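Local structure of malic enzyme (Entamoeba histolytica, 3NV9) at residues A[191-196]-A[357-362]; A[323-326]-A[332-335]. The protein probably catalyses the oxidative decarboxylation of malate to pyruvate with reduction of a nicotinamide cofactor, as other malic enzymes do. All coordinates share one frame; numbering follows the deposited sequence.

Contact 1: residues A[191-196]-A[357-362]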
loop_
_atom_site.group_PDB
_atom_site.type_symbol
_atom_site.label_atom_id
_atom_site.label_comp_id
_atom_site.label_asym_id
_atom_site.label_seq_id
_atom_site.Cartn_x
_atom_site.Cartn_y
_atom_site.Cartn_z
ATOM N N TRP A 191 -4.224 8.850 14.268
ATOM C CA TRP A 191 -4.949 8.412 15.445
ATOM C C TRP A 191 -4.493 6.989 15.720
ATOM O O TRP A 191 -3.797 6.405 14.911
ATOM C CB TRP A 191 -6.469 8.551 15.229
ATOM C CG TRP A 191 -7.137 7.390 14.591
ATOM C CD1 TRP A 191 -6.689 6.680 13.517
ATOM C CD2 TRP A 191 -8.410 6.801 14.966
ATOM N NE1 TRP A 191 -7.600 5.678 13.204
ATOM C CE2 TRP A 191 -8.645 5.724 14.094
ATOM C CE3 TRP A 191 -9.360 7.074 15.968
ATOM C CZ2 TRP A 191 -9.800 4.925 14.186
ATOM C CZ3 TRP A 191 -10.517 6.285 16.051
ATOM C CH2 TRP A 191 -10.717 5.231 15.172
ATOM N N HIS A 192 -4.878 6.446 16.859
ATOM C CA HIS A 192 -4.460 5.125 17.263
ATOM C C HIS A 192 -5.780 4.331 17.515
ATOM O O HIS A 192 -6.547 4.628 18.420
ATOM C CB HIS A 192 -3.469 5.251 18.457
ATOM C CG HIS A 192 -3.061 3.948 19.097
ATOM N ND1 HIS A 192 -3.134 2.729 18.461
ATOM C CD2 HIS A 192 -2.521 3.691 20.306
ATOM C CE1 HIS A 192 -2.711 1.769 19.270
ATOM N NE2 HIS A 192 -2.329 2.330 20.398
ATOM N N ASP A 193 -6.073 3.381 16.618
ATOM C CA ASP A 193 -7.345 2.675 16.590
ATOM C C ASP A 193 -7.616 2.067 17.962
ATOM O O ASP A 193 -8.713 2.194 18.477
ATOM C CB ASP A 193 -7.278 1.583 15.511
ATOM C CG ASP A 193 -8.642 0.963 15.153
ATOM O OD1 ASP A 193 -9.696 1.507 15.557
ATOM O OD2 ASP A 193 -8.631 -0.111 14.489
ATOM N N ASP A 194 -6.614 1.424 18.568
ATOM C CA ASP A 194 -6.794 0.871 19.934
ATOM C C ASP A 194 -7.142 1.899 21.017
ATOM O O ASP A 194 -7.633 1.516 22.067
ATOM C CB ASP A 194 -5.544 0.141 20.374
ATOM C CG ASP A 194 -5.192 -0.925 19.445
ATOM O OD1 ASP A 194 -5.758 -2.036 19.579
ATOM O OD2 ASP A 194 -4.359 -0.645 18.566
ATOM N N GLN A 195 -6.875 3.177 20.762
ATOM C CA GLN A 195 -7.245 4.223 21.713
ATOM C C GLN A 195 -8.673 4.693 21.405
ATOM O O GLN A 195 -9.591 4.073 21.887
ATOM C CB GLN A 195 -6.221 5.362 21.746
ATOM C CG GLN A 195 -4.958 5.045 22.595
ATOM C CD GLN A 195 -3.905 6.116 22.449
ATOM O OE1 GLN A 195 -4.097 7.265 22.828
ATOM N NE2 GLN A 195 -2.816 5.769 21.814
ATOM N N GLN A 196 -8.874 5.721 20.583
ATOM C CA GLN A 196 -10.252 6.225 20.378
ATOM C C GLN A 196 -11.217 5.216 19.621
ATOM O O GLN A 196 -12.413 5.149 19.878
ATOM C CB GLN A 196 -10.214 7.563 19.635
ATOM C CG GLN A 196 -9.436 8.687 20.300
ATOM C CD GLN A 196 -9.103 9.785 19.298
ATOM O OE1 GLN A 196 -8.533 9.500 18.236
ATOM N NE2 GLN A 196 -9.485 11.048 19.615
ATOM N N VAL A 357 -18.128 -6.187 20.533
ATOM C CA VAL A 357 -17.718 -4.857 20.843
ATOM C C VAL A 357 -16.264 -4.810 20.425
ATOM O O VAL A 357 -15.363 -5.261 21.193
ATOM C CB VAL A 357 -17.916 -4.624 22.325
ATOM C CG1 VAL A 357 -17.184 -3.352 22.811
ATOM C CG2 VAL A 357 -19.409 -4.549 22.617
ATOM N N ASN A 358 -16.037 -4.320 19.197
ATOM C CA ASN A 358 -14.727 -4.354 18.530
ATOM C C ASN A 358 -14.647 -3.096 17.641
ATOM O O ASN A 358 -15.677 -2.725 17.005
ATOM C CB ASN A 358 -14.612 -5.622 17.649
ATOM C CG ASN A 358 -13.192 -5.872 17.127
ATOM O OD1 ASN A 358 -12.658 -5.138 16.236
ATOM N ND2 ASN A 358 -12.545 -6.921 17.691
ATOM N N ASN A 359 -13.473 -2.458 17.577
ATOM C CA ASN A 359 -13.317 -1.273 16.745
ATOM C C ASN A 359 -13.715 -1.379 15.231
ATOM O O ASN A 359 -13.929 -0.359 14.606
ATOM C CB ASN A 359 -11.935 -0.631 16.913
ATOM C CG ASN A 359 -10.759 -1.598 16.649
ATOM O OD1 ASN A 359 -10.770 -2.341 15.690
ATOM N ND2 ASN A 359 -9.701 -1.528 17.504
ATOM N N SER A 360 -13.764 -2.600 14.674
ATOM C CA SER A 360 -14.120 -2.828 13.296
ATOM C C SER A 360 -15.499 -2.263 12.988
ATOM O O SER A 360 -15.859 -2.027 11.854
ATOM C CB SER A 360 -14.132 -4.339 12.996
ATOM O OG SER A 360 -15.082 -5.033 13.812
ATOM N N VAL A 361 -16.253 -2.025 14.031
ATOM C CA VAL A 361 -17.572 -1.463 13.922
ATOM C C VAL A 361 -17.615 0.091 14.179
ATOM O O VAL A 361 -18.693 0.718 14.206
ATOM C CB VAL A 361 -18.513 -2.436 14.725
ATOM C CG1 VAL A 361 -19.041 -1.903 15.954
ATOM C CG2 VAL A 361 -19.505 -3.116 13.803
ATOM N N GLY A 362 -16.438 0.711 14.314
ATOM C CA GLY A 362 -16.305 2.165 14.500
ATOM C C GLY A 362 -15.236 2.761 13.595
ATOM O O GLY A 362 -15.457 3.783 12.958
HETATM O O HOH W 1 -6.876 -2.629 17.081
#
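Asp193 and Asn359 meet between the two domains of the malic enzyme fold. Asp193 sits where strand 190-192, the edge of a parallel sheet, runs into helix 193-213, while Asn359 belongs to a short 3-10 turn leading to helix 363-372 of the Rossmann domain. The direct contact is packing: with Asp193 CG anti to the backbone N (chi1 -167°), the carboxylate lies over a face of the Asn359 amide, the two planes inclined by 33°. Asp193 OD2 is 3.3 Å from Asn359 OD1, but both are acceptors and no hydrogen bond joins the segments directly. Lys120 forms a long, weak ion pair with Asp193 OD2.

Polar linkage runs through a water, 2.8 Å from Asp194 OD1 and 3.1 Å from Asn359 ND2. The water and Thr198, both on ND2, probably set which way the amide is turned, and Asp194 OD2 takes the backbone N-H of Asp169. A glycerol beside Asn359 is consistent with a small-molecule pocket.

An Asx turn shapes the loop: Asn358 OD1 accepts from Ser360 N at 3.2 Å, and bonds Tyr65 OH of the second subunit. Asp193 OD1, buried 3.4 Å from Asn359 CB, has no hydrogen-bonding partner in the model.

Contact 2: residues A[323-326]-A[332-335]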
loop_
_atom_site.group_PDB
_atom_site.type_symbol
_atom_site.label_atom_id
_atom_site.label_comp_id
_atom_site.label_asym_id
_atom_site.label_seq_id
_atom_site.Cartn_x
_atom_site.Cartn_y
_atom_site.Cartn_z
ATOM N N VAL A 323 -21.161 -6.801 31.568
ATOM C CA VAL A 323 -19.758 -7.217 31.587
ATOM C C VAL A 323 -19.144 -7.194 30.187
ATOM O O VAL A 323 -19.593 -7.933 29.341
ATOM C CB VAL A 323 -19.640 -8.644 32.129
ATOM C CG1 VAL A 323 -18.210 -9.122 32.122
ATOM C CG2 VAL A 323 -20.323 -8.765 33.580
ATOM N N PHE A 324 -18.126 -6.350 29.944
ATOM C CA PHE A 324 -17.385 -6.418 28.675
ATOM C C PHE A 324 -16.028 -7.086 28.873
ATOM O O PHE A 324 -15.199 -6.600 29.609
ATOM C CB PHE A 324 -17.237 -5.033 28.035
ATOM C CG PHE A 324 -18.554 -4.374 27.647
ATOM C CD1 PHE A 324 -19.778 -5.078 27.688
ATOM C CD2 PHE A 324 -18.562 -3.052 27.177
ATOM C CE1 PHE A 324 -20.967 -4.436 27.295
ATOM C CE2 PHE A 324 -19.744 -2.409 26.786
ATOM C CZ PHE A 324 -20.953 -3.093 26.866
ATOM N N CYS A 325 -15.820 -8.214 28.203
ATOM C CA CYS A 325 -14.554 -8.958 28.260
ATOM C C CYS A 325 -13.985 -9.035 26.844
ATOM O O CYS A 325 -14.271 -9.982 26.107
ATOM C CB CYS A 325 -14.829 -10.369 28.741
ATOM S SG CYS A 325 -15.223 -10.456 30.458
ATOM N N CYS A 326 -13.169 -8.068 26.459
ATOM C CA CYS A 326 -12.877 -7.931 25.029
ATOM C C CYS A 326 -11.474 -8.437 24.582
ATOM O O CYS A 326 -11.059 -8.243 23.455
ATOM C CB CYS A 326 -13.220 -6.491 24.579
ATOM S SG CYS A 326 -15.071 -6.197 24.759
ATOM N N GLU A 332 -11.472 -12.689 28.530
ATOM C CA GLU A 332 -11.088 -12.933 29.908
ATOM C C GLU A 332 -11.934 -14.025 30.573
ATOM O O GLU A 332 -11.461 -14.718 31.461
ATOM C CB GLU A 332 -11.176 -11.614 30.671
ATOM C CG GLU A 332 -10.132 -10.618 30.220
ATOM C CD GLU A 332 -10.591 -9.710 29.065
ATOM O OE1 GLU A 332 -11.432 -10.115 28.200
ATOM O OE2 GLU A 332 -10.045 -8.582 29.007
ATOM N N ILE A 333 -13.181 -14.138 30.158
ATOM C CA ILE A 333 -14.059 -15.163 30.623
ATOM C C ILE A 333 -15.030 -15.379 29.468
ATOM O O ILE A 333 -15.338 -14.440 28.754
ATOM C CB ILE A 333 -14.812 -14.784 31.965
ATOM C CG1 ILE A 333 -15.163 -16.047 32.740
ATOM C CG2 ILE A 333 -16.118 -14.006 31.685
ATOM C CD1 ILE A 333 -16.076 -15.827 33.981
ATOM N N TYR A 334 -15.498 -16.602 29.245
ATOM C CA TYR A 334 -16.418 -16.807 28.126
ATOM C C TYR A 334 -17.837 -16.384 28.521
ATOM O O TYR A 334 -18.198 -16.443 29.688
ATOM C CB TYR A 334 -16.435 -18.270 27.626
ATOM C CG TYR A 334 -15.242 -18.710 26.783
ATOM C CD1 TYR A 334 -14.306 -19.634 27.295
ATOM C CD2 TYR A 334 -15.071 -18.246 25.452
ATOM C CE1 TYR A 334 -13.237 -20.084 26.538
ATOM C CE2 TYR A 334 -13.989 -18.684 24.651
ATOM C CZ TYR A 334 -13.084 -19.610 25.217
ATOM O OH TYR A 334 -12.050 -20.086 24.478
ATOM N N PRO A 335 -18.636 -15.950 27.539
ATOM C CA PRO A 335 -20.026 -15.521 27.783
ATOM C C PRO A 335 -20.842 -16.494 28.641
ATOM O O PRO A 335 -21.508 -16.043 29.575
ATOM C CB PRO A 335 -20.622 -15.423 26.356
ATOM C CG PRO A 335 -19.410 -15.033 25.483
ATOM C CD PRO A 335 -18.158 -15.590 26.183
#
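Just past the end of strand 322-325 the chain doubles back, bringing Glu332 CA to 5.5 Å from Cys325 CA before helix 335-340 begins. The contact thus lies at the carboxyl edge of the Rossmann sheet, where loops leave the parallel strands.

Glu332 carries it. Its chain bends at chi2 (90°), folding the carboxylate back across the Cys325-Cys326 peptide. There Glu332 OE1 comes to 3.1 Å from Cys325 C and 3.4 Å from Cys325 CB. Cys326 N is close too, but the angle is too poor for a hydrogen bond; OE1 accepts instead from the next amide, Ala327 N. OE2 is held by Ser300 OG, at the end of neighbouring strand 297-300, and by Ser302 N.

The apolar part is a single touch, Cys325 SG against Ile333 CG2 at 3.9 Å. With CG1 anti to the backbone N (chi1 -153°), CG2 falls between that N and the carbonyl carbon, and it is CG2 that meets the sulfur. Tyr334 occupies the N-cap position of helix 335-340, its backbone N-H bonded to Glu337 OE1.

Three hydrogen bonds grip the buried carboxylate, two of them from backbone amides. They would probably stabilise its negative charge while tying the loop to the ends of two adjacent strands.

Overall arrangement
Contact 2 is nested along the chain inside the long loop that contact 1 closes, and their centres lie 18 Å apart. The centre of contact 1 is about 3 Å from the centre of the chain, and this contact bridges the four-stranded parallel sheet and the Rossmann domain; contact 2 lies wholly within that domain, at strand 322-325, its centre about 17 Å from the chain centre. The contacts touch where Val357 O packs against Cys326 SG at 3.7 Å. Of the two loops, the one after strand 345-348, the sheet neighbour of 322-325, goes on to the domain interface, where the second subunit also approaches, while the one after 322-325 turns back into helix 335-340.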